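Local atomic coordinates of uncharacterized protein (Arthrobacter sp., PDB entry 3BL4), a protein that is of unknown function but belongs to a family of the STAS clan and forms a two-chain assembly. Residues A95-F98 against L99-A103. Numbering follows the deposited sequence.
Sequences ANFF and LGINA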
loop_
_atom_site.group_PDB
_atom_site.type_symbol
_atom_site.label_atom_id
_atom_site.label_comp_id
_atom_site.label_asym_id
_atom_site.label_seq_id
_atom_site.Cartn_x
_atom_site.Cartn_y
_atom_site.Cartn_z
ATOM N N ALA A 95 0.854 -2.051 8.360
ATOM C CA ALA A 95 -0.559 -1.740 8.200
ATOM C C ALA A 95 -0.828 -1.291 6.780
ATOM O O ALA A 95 -1.726 -1.804 6.116
ATOM C CB ALA A 95 -1.000 -0.664 9.200
ATOM N N ASN A 96 -0.019 -0.352 6.313
ATOM C CA ASN A 96 -0.118 0.147 4.941
ATOM C C ASN A 96 0.106 -0.933 3.886
ATOM O O ASN A 96 -0.550 -0.929 2.846
ATOM C CB ASN A 96 0.863 1.292 4.720
ATOM C CG ASN A 96 0.503 2.528 5.532
ATOM O OD1 ASN A 96 -0.610 2.638 6.043
ATOM N ND2 ASN A 96 1.452 3.457 5.657
ATOM N N PHE A 97 1.021 -1.852 4.151
ATOM C CA PHE A 97 1.206 -3.002 3.278
ATOM C C PHE A 97 -0.091 -3.808 3.172
ATOM O O PHE A 97 -0.643 -3.971 2.083
ATOM C CB PHE A 97 2.332 -3.887 3.812
ATOM C CG PHE A 97 2.725 -4.977 2.883
ATOM C CD1 PHE A 97 3.595 -4.725 1.837
ATOM C CD2 PHE A 97 2.242 -6.259 3.056
ATOM C CE1 PHE A 97 3.958 -5.749 0.963
ATOM C CE2 PHE A 97 2.593 -7.279 2.187
ATOM C CZ PHE A 97 3.447 -7.020 1.143
ATOM N N PHE A 98 -0.596 -4.269 4.315
ATOM C CA PHE A 98 -1.797 -5.103 4.380
ATOM C C PHE A 98 -2.988 -4.446 3.644
ATOM O O PHE A 98 -3.656 -5.076 2.834
ATOM C CB PHE A 98 -2.143 -5.349 5.865
ATOM C CG PHE A 98 -3.300 -6.306 6.089
ATOM C CD1 PHE A 98 -3.075 -7.668 6.182
ATOM C CD2 PHE A 98 -4.603 -5.827 6.239
ATOM C CE1 PHE A 98 -4.127 -8.538 6.375
ATOM C CE2 PHE A 98 -5.650 -6.684 6.428
ATOM C CZ PHE A 98 -5.420 -8.048 6.504
ATOM N N LEU A 99 -3.218 -3.174 3.940
ATOM C CA LEU A 99 -4.330 -2.423 3.399
ATOM C C LEU A 99 -4.122 -2.065 1.944
ATOM O O LEU A 99 -5.093 -1.887 1.199
ATOM C CB LEU A 99 -4.546 -1.141 4.210
ATOM C CG LEU A 99 -5.007 -1.287 5.676
ATOM C CD1 LEU A 99 -5.174 0.101 6.316
ATOM C CD2 LEU A 99 -6.311 -2.058 5.775
ATOM N N GLY A 100 -2.858 -1.901 1.559
ATOM C CA GLY A 100 -2.489 -1.697 0.177
ATOM C C GLY A 100 -2.828 -2.915 -0.659
ATOM O O GLY A 100 -3.390 -2.788 -1.748
ATOM N N ILE A 101 -2.492 -4.095 -0.139
ATOM C CA ILE A 101 -2.790 -5.361 -0.824
ATOM C C ILE A 101 -4.294 -5.616 -0.912
ATOM O O ILE A 101 -4.804 -5.962 -1.959
ATOM C CB ILE A 101 -2.148 -6.584 -0.121
ATOM C CG1 ILE A 101 -0.621 -6.447 -0.032
ATOM C CG2 ILE A 101 -2.509 -7.851 -0.855
ATOM C CD1 ILE A 101 0.022 -6.010 -1.286
ATOM N N ASN A 102 -4.996 -5.410 0.191
ATOM C CA ASN A 102 -6.378 -5.855 0.314
ATOM C C ASN A 102 -7.480 -4.848 -0.025
ATOM O O ASN A 102 -8.633 -5.228 -0.207
ATOM C CB ASN A 102 -6.562 -6.473 1.703
ATOM C CG ASN A 102 -5.910 -7.848 1.797
ATOM O OD1 ASN A 102 -6.250 -8.748 1.024
ATOM N ND2 ASN A 102 -4.950 -8.002 2.702
ATOM N N ALA A 103 -7.138 -3.578 -0.122
ATOM C CA ALA A 103 -8.028 -2.579 -0.695
ATOM C C ALA A 103 -9.464 -2.681 -0.179
ATOM O O ALA A 103 -10.386 -2.939 -0.940
ATOM C CB ALA A 103 -7.994 -2.680 -2.230
#
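F98 offers one face of its ring to the side-chain amide of N102, one helical turn further on, with ND2 lying over the ring centre, 3.7 Å above its plane. The ring and amide planes are turned 57° from each other. A chi1 of -175° swings the F98 ring to the side of its own carbonyl carbon, toward the next turn, where ND2 of N102 can reach its face. F98 O takes the backbone N of N102 at 3.0 Å and, through a weak, bent bond, ND2 of N102 at 3.2 Å. The same ND2 also bonds the carbonyl of A37 in the second subunit, where W26 meets the F98 ring. The contact spans the last turns of helix 92-102, the crossover helix of the beta-alpha-beta unit between parallel strands 79-85 and 108-111, and A103 follows its end; it illustrates how i, i+4 spacing brings residues one turn apart, F98 and N102, onto the same side of a helix. Were F98 replaced by an alanine, the N102 amide would probably lose the ring beneath it and W26 of the second subunit its partner. CD2 of L99 comes to 4.2 Å from CD2 of F98, the two side chains lying askew to each other, while both residues pack on L84 of strand 79-85. The backbone N of L99 bonds the carbonyl O of A95 at 3.0 Å, and CG of L99 lies 3.4 Å from that same A95 O.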